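Local coordinates for protein Na Glutathione S-transferase 2 (Necator americanus, PDB 2ON5) that binds glutathione and, as a glutathione S-transferase, probably catalyses its conjugation to electrophilic compounds, at residues A[85-90]-A[147-152]; A[17-22]-A[31-36]; A[127-132]-A[172-177]. One frame throughout, in Å; residues are numbered along the deposited sequence.

Interaction 1. Residues A[85-90]-A[147-152]; sequences EALVDS and YLVGDS
The backbone O of L87, a residue whose side chain meets V149 across the contact, accepts a hydrogen bond from S90 OG at 2.8 Å. This bond stays within helix 82-101. It arrives well to the side of the carbonyl, with a C=O...donor angle of 121°. No hydrogen bond joins the two segments, and the contact between them is apolar. V149 points at the helix and rests over L87 and V88. V149 CG1 touches L87 CB at 3.8 Å. V149 CB meets V88 CG2, also at 3.8 Å. V149 CG1 is anti to the backbone N (chi1 -175°), which sets this methyl over both helix residues; V88 CG2 lies 4.0 Å from V149 CG1. The other methyl, V149 CG2, lies against the helix backbone, 4.1 Å from V88 N. In the helical C-terminal domain of the transferase fold, this joins helix 82-101 to the loop between helices 117-143 and 155-168. L148 N in that loop is hydrogen-bonded to D157 OD2 of helix 155-168. The next residue after V88, D89, faces the subunit interface. Its OD1 is held by R69 NE and Y155 OH, and its OD2 forms a salt bridge with R69 of the second subunit.

Interaction 2. Residues A[17-22]-A[31-36]; sequences PIRQIF and DVRYTF. With EDO (1,2-ethanediol), chain J.
The contact lies in the beta-alpha-beta unit of the thioredoxin-like N-terminal domain. R19 of helix 16-25 meets D31 and R33 of strand 30-34 in a salt-bridge network. R19 runs extended from CG to NE and carries its guanidinium from the helix to the strand. There R19 NE donates to D31 OD2 at 2.9 Å, with an N-H...O angle of 152°. The acceptor lies in the guanidinium plane and uses the syn lone pair. The carboxylate is turned well away from that plane, at 73°. R33 grips the other oxygen side-on. R33 NE is 2.9 Å and R33 NH2 3.0 Å from D31 OD1. The NH2 group meets the syn lone pair, while NE comes from above the carboxylate plane. One carboxylate thus serves both arginines, OD2 for R19 and OD1 for R33.

The two guanidiniums stack offset, with centres 3.6 Å apart and planes at 22°. R33 NH2 sits over the face of R19, near its rim. This pairing of like charges is probably made tolerable by the carboxylate at their edges. A water takes a bond from R19 NH2 at 3.0 Å and lies close to D31 OD2 and V32 O.

Further along, a 1,2-ethanediol, probably from the crystallisation liquor, accepts from F36 N through its O2 at 3.0 Å. Its O1 lies over the centre of the F36 ring.

R19 NH1 has further partners in E16 and G11. W197 of helix 192-200 packs on both arginines. Strand 30-34 is at the edge of the sheet and pairs with strand 4-9. On other sides of helix 16-25, I18 packs on helix 64-75 and P17 on helix 155-168.

Interaction 3. Residues A[127-132]-A[172-177]; sequences PAREKF and PSIYDG. With EDO (1,2-ethanediol), chain I.
R129 presents the edge of its guanidinium to the backbone O of I174. R129 NE donates to I174 O at 2.9 Å, and the bond is nearly straight (170°). The oxygen lies in the guanidinium plane, while the donor is tilted 23° from the plane of the carbonyl. The side chain gets there by folding. CG sits between the backbone N and the carbonyl carbon (chi1 74°), and the chain then bends at chi2. The aliphatic part of R129 lies beside I174, with R129 CG 4.3 Å from I174 CG1. I174 is buried and packs on F121 and L125 of helix 117-143 and on I167 of helix 155-168. Y98 of helix 82-101 also touches R129.

R129 NH2 donates to O2 of a 1,2-ethanediol at 2.7 Å. The diol probably comes from the crystallisation liquor. A water gives a bond to D176 O at 2.8 Å and a weak one to E130 OE1.

R129 and D176 form no salt bridge, since R129 NH2 is 5.6 Å from D176 OD2. The arginine thus binds a neutral backbone carbonyl. The helix side chain reaches the main chain of the 3-10 turn 172-175, and the link does not depend on a charge pair across the two segments.

In the fold
From the N terminus, interaction 2 comes first. It closes a short loop in which helix 16-25 turns back to strand 30-34, and it ends before the others begin. Interaction 1 opens on helix 82-101. Interaction 3 then opens on helix 117-143. Interaction 1 closes in the loop before helix 155-168, and interaction 3 closes in the loop after that helix. The two therefore cross along the chain. Together they tie helices 82-101 and 117-143 to the loops on either end of helix 155-168. Interaction 2 lies across the chain's centre from both. Its centre is about 23 Å from that of interaction 1 and about 27 Å from that of interaction 3.

Interaction 1. Residues A[85-90]-A[147-152]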
loop_
_atom_site.group_PDB
_atom_site.type_symbol
_atom_site.label_atom_id
_atom_site.label_comp_id
_atom_site.label_asym_id
_atom_site.label_seq_id
_atom_site.Cartn_x
_atom_site.Cartn_y
_atom_site.Cartn_z
ATOM N N GLU A 85 -11.738 -4.380 -8.809
ATOM C CA GLU A 85 -10.267 -4.347 -8.622
ATOM C C GLU A 85 -9.866 -3.290 -7.597
ATOM O O GLU A 85 -8.960 -3.507 -6.783
ATOM C CB GLU A 85 -9.557 -4.077 -9.939
ATOM C CG GLU A 85 -9.616 -5.212 -10.927
ATOM C CD GLU A 85 -8.861 -4.870 -12.188
ATOM O OE1 GLU A 85 -7.627 -4.993 -12.193
ATOM O OE2 GLU A 85 -9.505 -4.409 -13.143
ATOM N N ALA A 86 -10.563 -2.155 -7.630
ATOM C CA ALA A 86 -10.292 -1.070 -6.688
ATOM C C ALA A 86 -10.711 -1.499 -5.296
ATOM O O ALA A 86 -9.978 -1.242 -4.339
ATOM C CB ALA A 86 -11.003 0.200 -7.102
ATOM N N LEU A 87 -11.873 -2.155 -5.183
ATOM C CA LEU A 87 -12.371 -2.640 -3.878
ATOM C C LEU A 87 -11.394 -3.656 -3.297
ATOM O O LEU A 87 -11.058 -3.616 -2.108
ATOM C CB LEU A 87 -13.773 -3.217 -4.011
ATOM C CG LEU A 87 -14.850 -2.127 -4.179
ATOM C CD1 LEU A 87 -16.209 -2.789 -4.504
ATOM C CD2 LEU A 87 -14.925 -1.274 -2.879
ATOM N N VAL A 88 -10.892 -4.524 -4.162
ATOM C CA VAL A 88 -9.838 -5.493 -3.739
ATOM C C VAL A 88 -8.592 -4.776 -3.183
ATOM O O VAL A 88 -8.095 -5.127 -2.089
ATOM C CB VAL A 88 -9.466 -6.462 -4.886
ATOM C CG1 VAL A 88 -8.207 -7.363 -4.504
ATOM C CG2 VAL A 88 -10.672 -7.343 -5.236
ATOM N N ASP A 89 -8.100 -3.780 -3.926
ATOM C CA ASP A 89 -7.010 -2.911 -3.472
ATOM C C ASP A 89 -7.270 -2.288 -2.105
ATOM O O ASP A 89 -6.372 -2.266 -1.254
ATOM C CB ASP A 89 -6.723 -1.783 -4.483
ATOM C CG ASP A 89 -6.140 -2.289 -5.798
ATOM O OD1 ASP A 89 -5.895 -3.506 -5.907
ATOM O OD2 ASP A 89 -5.876 -1.431 -6.686
ATOM N N SER A 90 -8.467 -1.743 -1.905
ATOM C CA SER A 90 -8.791 -1.072 -0.614
ATOM C C SER A 90 -8.732 -2.043 0.582
ATOM O O SER A 90 -8.230 -1.676 1.660
ATOM C CB SER A 90 -10.163 -0.368 -0.697
ATOM O OG SER A 90 -11.242 -1.279 -0.632
ATOM N N TYR A 147 -16.038 -14.847 0.041
ATOM C CA TYR A 147 -14.812 -14.105 -0.268
ATOM C C TYR A 147 -14.978 -12.619 0.062
ATOM O O TYR A 147 -16.106 -12.101 0.167
ATOM C CB TYR A 147 -14.380 -14.287 -1.737
ATOM C CG TYR A 147 -14.156 -15.727 -2.168
ATOM C CD1 TYR A 147 -15.030 -16.350 -3.060
ATOM C CD2 TYR A 147 -13.085 -16.465 -1.674
ATOM C CE1 TYR A 147 -14.842 -17.667 -3.455
ATOM C CE2 TYR A 147 -12.882 -17.776 -2.057
ATOM C CZ TYR A 147 -13.759 -18.382 -2.943
ATOM O OH TYR A 147 -13.542 -19.709 -3.329
ATOM N N LEU A 148 -13.851 -11.923 0.199
ATOM C CA LEU A 148 -13.900 -10.543 0.708
ATOM C C LEU A 148 -14.557 -9.590 -0.296
ATOM O O LEU A 148 -15.329 -8.713 0.098
ATOM C CB LEU A 148 -12.508 -10.067 1.112
ATOM C CG LEU A 148 -11.924 -10.826 2.307
ATOM C CD1 LEU A 148 -10.407 -10.612 2.308
ATOM C CD2 LEU A 148 -12.578 -10.345 3.631
ATOM N N VAL A 149 -14.262 -9.780 -1.584
ATOM C CA VAL A 149 -14.836 -8.933 -2.639
ATOM C C VAL A 149 -15.286 -9.815 -3.800
ATOM O O VAL A 149 -14.512 -10.625 -4.310
ATOM C CB VAL A 149 -13.848 -7.869 -3.162
ATOM C CG1 VAL A 149 -14.533 -6.944 -4.163
ATOM C CG2 VAL A 149 -13.269 -7.029 -2.017
ATOM N N GLY A 150 -16.542 -9.664 -4.220
ATOM C CA GLY A 150 -17.026 -10.432 -5.367
ATOM C C GLY A 150 -17.236 -11.911 -5.063
ATOM O O GLY A 150 -17.288 -12.324 -3.885
ATOM N N ASP A 151 -17.351 -12.706 -6.124
ATOM C CA ASP A 151 -17.805 -14.073 -6.013
ATOM C C ASP A 151 -16.657 -15.059 -6.160
ATOM O O ASP A 151 -16.873 -16.255 -6.030
ATOM C CB ASP A 151 -18.893 -14.370 -7.072
ATOM C CG ASP A 151 -20.198 -13.604 -6.829
ATOM O OD1 ASP A 151 -20.935 -13.371 -7.812
ATOM O OD2 ASP A 151 -20.501 -13.253 -5.673
ATOM N N SER A 152 -15.440 -14.576 -6.426
ATOM C CA SER A 152 -14.314 -15.487 -6.611
ATOM C C SER A 152 -13.056 -15.022 -5.851
ATOM O O SER A 152 -12.996 -13.873 -5.408
ATOM C CB SER A 152 -14.021 -15.666 -8.109
ATOM O OG SER A 152 -13.669 -14.432 -8.700
#

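Interaction 2. Residues A[17-22]-A[31-36]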
loop_
_atom_site.group_PDB
_atom_site.type_symbol
_atom_site.label_atom_id
_atom_site.label_comp_id
_atom_site.label_asym_id
_atom_site.label_seq_id
_atom_site.Cartn_x
_atom_site.Cartn_y
_atom_site.Cartn_z
ATOM N N PRO A 17 1.617 -14.887 -0.192
ATOM C CA PRO A 17 0.487 -14.735 -1.129
ATOM C C PRO A 17 0.915 -14.743 -2.602
ATOM O O PRO A 17 0.144 -15.183 -3.435
ATOM C CB PRO A 17 -0.125 -13.379 -0.743
ATOM C CG PRO A 17 0.296 -13.187 0.742
ATOM C CD PRO A 17 1.683 -13.780 0.790
ATOM N N ILE A 18 2.126 -14.276 -2.900
ATOM C CA ILE A 18 2.644 -14.236 -4.283
ATOM C C ILE A 18 2.916 -15.676 -4.736
ATOM O O ILE A 18 2.545 -16.092 -5.851
ATOM C CB ILE A 18 3.931 -13.389 -4.374
ATOM C CG1 ILE A 18 3.634 -11.896 -4.148
ATOM C CG2 ILE A 18 4.651 -13.603 -5.712
ATOM C CD1 ILE A 18 4.832 -11.139 -3.509
ATOM N N ARG A 19 3.550 -16.448 -3.864
ATOM C CA ARG A 19 3.750 -17.867 -4.167
ATOM C C ARG A 19 2.387 -18.567 -4.425
ATOM O O ARG A 19 2.310 -19.524 -5.199
ATOM C CB ARG A 19 4.499 -18.579 -3.041
ATOM C CG ARG A 19 5.869 -18.002 -2.733
ATOM C CD ARG A 19 6.688 -18.958 -1.851
ATOM N NE ARG A 19 7.921 -18.347 -1.381
ATOM C CZ ARG A 19 8.124 -17.928 -0.141
ATOM N NH1 ARG A 19 7.136 -18.011 0.735
ATOM N NH2 ARG A 19 9.300 -17.398 0.206
ATOM N N GLN A 20 1.340 -18.106 -3.754
ATOM C CA GLN A 20 0.029 -18.769 -3.862
ATOM C C GLN A 20 -0.675 -18.330 -5.127
ATOM O O GLN A 20 -1.447 -19.088 -5.675
ATOM C CB GLN A 20 -0.850 -18.542 -2.623
ATOM C CG GLN A 20 -0.278 -19.328 -1.412
ATOM C CD GLN A 20 -0.986 -19.075 -0.095
ATOM O OE1 GLN A 20 -0.490 -19.475 0.968
ATOM N NE2 GLN A 20 -2.138 -18.400 -0.145
ATOM N N ILE A 21 -0.409 -17.112 -5.569
ATOM C CA ILE A 21 -0.890 -16.671 -6.896
ATOM C C ILE A 21 -0.293 -17.571 -7.988
ATOM O O ILE A 21 -1.018 -18.050 -8.883
ATOM C CB ILE A 21 -0.550 -15.215 -7.168
ATOM C CG1 ILE A 21 -1.378 -14.305 -6.231
ATOM C CG2 ILE A 21 -0.741 -14.911 -8.689
ATOM C CD1 ILE A 21 -0.863 -12.817 -6.151
ATOM N N PHE A 22 1.012 -17.834 -7.901
ATOM C CA PHE A 22 1.651 -18.726 -8.900
ATOM C C PHE A 22 1.035 -20.116 -8.888
ATOM O O PHE A 22 0.797 -20.706 -9.950
ATOM C CB PHE A 22 3.167 -18.849 -8.691
ATOM C CG PHE A 22 3.967 -17.664 -9.152
ATOM C CD1 PHE A 22 3.947 -17.256 -10.482
ATOM C CD2 PHE A 22 4.807 -16.990 -8.258
ATOM C CE1 PHE A 22 4.699 -16.178 -10.911
ATOM C CE2 PHE A 22 5.606 -15.907 -8.697
ATOM C CZ PHE A 22 5.535 -15.501 -10.017
ATOM N N ASP A 31 11.852 -20.091 -6.913
ATOM C CA ASP A 31 11.595 -19.624 -5.554
ATOM C C ASP A 31 12.945 -19.521 -4.841
ATOM O O ASP A 31 13.455 -20.534 -4.336
ATOM C CB ASP A 31 10.697 -20.646 -4.847
ATOM C CG ASP A 31 10.033 -20.114 -3.595
ATOM O OD1 ASP A 31 9.708 -20.965 -2.727
ATOM O OD2 ASP A 31 9.807 -18.879 -3.471
ATOM N N VAL A 32 13.508 -18.314 -4.791
ATOM C CA VAL A 32 14.819 -18.072 -4.151
ATOM C C VAL A 32 14.618 -17.623 -2.703
ATOM O O VAL A 32 13.861 -16.660 -2.435
ATOM C CB VAL A 32 15.647 -17.010 -4.910
ATOM C CG1 VAL A 32 17.007 -16.775 -4.223
ATOM C CG2 VAL A 32 15.857 -17.438 -6.366
ATOM N N ARG A 33 15.272 -18.320 -1.767
ATOM C CA ARG A 33 15.044 -18.070 -0.335
ATOM C C ARG A 33 16.335 -17.845 0.416
ATOM O O ARG A 33 17.201 -18.742 0.443
ATOM C CB ARG A 33 14.281 -19.229 0.330
ATOM C CG ARG A 33 12.894 -19.491 -0.245
ATOM C CD ARG A 33 12.176 -20.606 0.482
ATOM N NE ARG A 33 10.838 -20.806 -0.087
ATOM C CZ ARG A 33 9.735 -21.023 0.624
ATOM N NH1 ARG A 33 9.787 -21.106 1.959
ATOM N NH2 ARG A 33 8.571 -21.159 -0.010
ATOM N N TYR A 34 16.457 -16.665 1.034
ATOM C CA TYR A 34 17.623 -16.306 1.824
ATOM C C TYR A 34 17.438 -16.502 3.302
ATOM O O TYR A 34 16.404 -16.128 3.870
ATOM C CB TYR A 34 18.051 -14.835 1.591
ATOM C CG TYR A 34 18.660 -14.576 0.228
ATOM C CD1 TYR A 34 18.266 -13.485 -0.552
ATOM C CD2 TYR A 34 19.638 -15.439 -0.282
ATOM C CE1 TYR A 34 18.843 -13.261 -1.804
ATOM C CE2 TYR A 34 20.216 -15.223 -1.510
ATOM C CZ TYR A 34 19.807 -14.159 -2.274
ATOM O OH TYR A 34 20.422 -13.992 -3.489
ATOM N N THR A 35 18.482 -17.039 3.947
ATOM C CA THR A 35 18.610 -16.875 5.411
ATOM C C THR A 35 18.851 -15.413 5.790
ATOM O O THR A 35 19.251 -14.582 4.948
ATOM C CB THR A 35 19.780 -17.681 5.993
ATOM O OG1 THR A 35 21.000 -17.170 5.450
ATOM C CG2 THR A 35 19.625 -19.191 5.690
ATOM N N PHE A 36 18.634 -15.097 7.072
ATOM C CA PHE A 36 18.974 -13.768 7.581
ATOM C C PHE A 36 20.492 -13.512 7.508
ATOM O O PHE A 36 20.917 -12.365 7.435
ATOM C CB PHE A 36 18.470 -13.570 9.019
ATOM C CG PHE A 36 16.965 -13.565 9.141
ATOM C CD1 PHE A 36 16.342 -14.163 10.225
ATOM C CD2 PHE A 36 16.175 -12.969 8.167
ATOM C CE1 PHE A 36 14.938 -14.161 10.334
ATOM C CE2 PHE A 36 14.779 -12.976 8.267
ATOM C CZ PHE A 36 14.168 -13.563 9.357
HETATM C C1 EDO J . 15.060 -17.148 7.934
HETATM O O1 EDO J . 15.254 -16.349 6.751
HETATM C C2 EDO J . 16.335 -17.930 8.204
HETATM O O2 EDO J . 17.325 -17.086 8.828
HETATM O O HOH W 1 11.073 -16.681 -2.129
#

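Interaction 3. Residues A[127-132]-A[172-177]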
loop_
_atom_site.group_PDB
_atom_site.type_symbol
_atom_site.label_atom_id
_atom_site.label_comp_id
_atom_site.label_asym_id
_atom_site.label_seq_id
_atom_site.Cartn_x
_atom_site.Cartn_y
_atom_site.Cartn_z
ATOM N N PRO A 127 -6.121 -6.898 20.176
ATOM C CA PRO A 127 -6.889 -5.656 19.987
ATOM C C PRO A 127 -6.873 -5.130 18.553
ATOM O O PRO A 127 -7.868 -4.563 18.101
ATOM C CB PRO A 127 -6.176 -4.672 20.914
ATOM C CG PRO A 127 -5.424 -5.516 21.875
ATOM C CD PRO A 127 -4.978 -6.675 21.083
ATOM N N ALA A 128 -5.743 -5.311 17.856
ATOM C CA ALA A 128 -5.616 -4.886 16.457
ATOM C C ALA A 128 -6.525 -5.709 15.556
ATOM O O ALA A 128 -7.141 -5.177 14.613
ATOM C CB ALA A 128 -4.148 -4.978 15.977
ATOM N N ARG A 129 -6.631 -7.006 15.846
ATOM C CA ARG A 129 -7.435 -7.869 14.985
ATOM C C ARG A 129 -8.928 -7.687 15.284
ATOM O O ARG A 129 -9.766 -7.921 14.422
ATOM C CB ARG A 129 -6.986 -9.350 15.045
ATOM C CG ARG A 129 -7.352 -10.117 16.332
ATOM C CD ARG A 129 -8.819 -10.529 16.327
ATOM N NE ARG A 129 -9.198 -11.576 17.283
ATOM C CZ ARG A 129 -9.495 -11.350 18.561
ATOM N NH1 ARG A 129 -9.360 -10.124 19.064
ATOM N NH2 ARG A 129 -9.881 -12.360 19.348
ATOM N N GLU A 130 -9.267 -7.271 16.508
ATOM C CA GLU A 130 -10.674 -6.953 16.830
ATOM C C GLU A 130 -11.236 -5.877 15.879
ATOM O O GLU A 130 -12.375 -6.006 15.365
ATOM C CB GLU A 130 -10.818 -6.510 18.302
ATOM C CG GLU A 130 -12.194 -5.959 18.670
ATOM C CD GLU A 130 -13.243 -7.046 18.888
ATOM O OE1 GLU A 130 -12.861 -8.179 19.251
ATOM O OE2 GLU A 130 -14.455 -6.777 18.695
ATOM N N LYS A 131 -10.445 -4.824 15.657
ATOM C CA LYS A 131 -10.813 -3.739 14.726
ATOM C C LYS A 131 -10.782 -4.272 13.306
ATOM O O LYS A 131 -11.742 -4.110 12.563
ATOM C CB LYS A 131 -9.841 -2.558 14.815
ATOM C CG LYS A 131 -9.929 -1.712 16.111
ATOM C CD LYS A 131 -8.816 -0.640 16.182
ATOM C CE LYS A 131 -7.432 -1.270 16.371
ATOM N NZ LYS A 131 -6.325 -0.262 16.262
ATOM N N PHE A 132 -9.665 -4.911 12.943
ATOM C CA PHE A 132 -9.453 -5.328 11.552
ATOM C C PHE A 132 -10.478 -6.359 11.078
ATOM O O PHE A 132 -11.133 -6.154 10.041
ATOM C CB PHE A 132 -8.018 -5.796 11.336
ATOM C CG PHE A 132 -7.753 -6.319 9.944
ATOM C CD1 PHE A 132 -7.216 -7.576 9.770
ATOM C CD2 PHE A 132 -8.061 -5.552 8.819
ATOM C CE1 PHE A 132 -6.998 -8.079 8.493
ATOM C CE2 PHE A 132 -7.813 -6.028 7.535
ATOM C CZ PHE A 132 -7.287 -7.305 7.372
ATOM N N PRO A 172 -4.320 -20.229 18.352
ATOM C CA PRO A 172 -5.656 -20.486 17.767
ATOM C C PRO A 172 -6.781 -19.570 18.223
ATOM O O PRO A 172 -7.816 -19.490 17.545
ATOM C CB PRO A 172 -5.952 -21.935 18.174
ATOM C CG PRO A 172 -5.023 -22.241 19.255
ATOM C CD PRO A 172 -3.778 -21.450 18.978
ATOM N N SER A 173 -6.579 -18.860 19.332
ATOM C CA SER A 173 -7.602 -17.962 19.838
ATOM C C SER A 173 -7.733 -16.690 19.002
ATOM O O SER A 173 -8.602 -15.864 19.257
ATOM C CB SER A 173 -7.349 -17.602 21.302
ATOM O OG SER A 173 -6.225 -16.750 21.444
ATOM N N ILE A 174 -6.875 -16.526 18.000
ATOM C CA ILE A 174 -7.027 -15.368 17.103
ATOM C C ILE A 174 -8.454 -15.330 16.513
ATOM O O ILE A 174 -9.006 -14.263 16.249
ATOM C CB ILE A 174 -5.946 -15.346 15.991
ATOM C CG1 ILE A 174 -6.011 -13.998 15.233
ATOM C CG2 ILE A 174 -6.045 -16.586 15.071
ATOM C CD1 ILE A 174 -5.050 -13.904 14.059
ATOM N N TYR A 175 -9.045 -16.504 16.325
ATOM C CA TYR A 175 -10.382 -16.561 15.716
ATOM C C TYR A 175 -11.561 -16.345 16.691
ATOM O O TYR A 175 -12.700 -16.237 16.252
ATOM C CB TYR A 175 -10.573 -17.873 14.968
ATOM C CG TYR A 175 -9.724 -18.047 13.716
ATOM C CD1 TYR A 175 -8.878 -19.132 13.600
ATOM C CD2 TYR A 175 -9.809 -17.151 12.638
ATOM C CE1 TYR A 175 -8.100 -19.332 12.458
ATOM C CE2 TYR A 175 -9.042 -17.343 11.479
ATOM C CZ TYR A 175 -8.189 -18.434 11.400
ATOM O OH TYR A 175 -7.423 -18.678 10.272
ATOM N N ASP A 176 -11.282 -16.304 17.993
ATOM C CA ASP A 176 -12.324 -16.074 19.005
ATOM C C ASP A 176 -13.115 -14.822 18.680
ATOM O O ASP A 176 -12.541 -13.728 18.497
ATOM C CB ASP A 176 -11.710 -15.891 20.399
ATOM C CG ASP A 176 -11.190 -17.187 21.009
ATOM O OD1 ASP A 176 -11.202 -18.255 20.355
ATOM O OD2 ASP A 176 -10.750 -17.102 22.176
ATOM N N GLY A 177 -14.427 -14.987 18.600
ATOM C CA GLY A 177 -15.359 -13.889 18.293
ATOM C C GLY A 177 -15.551 -13.652 16.800
ATOM O O GLY A 177 -16.329 -12.771 16.387
HETATM C C1 EDO I . -10.297 -9.812 22.065
HETATM O O1 EDO I . -11.135 -9.160 21.089
HETATM C C2 EDO I . -10.947 -11.096 22.588
HETATM O O2 EDO I . -10.321 -12.276 22.055
HETATM O O HOH W 2 -13.419 -11.401 19.881
#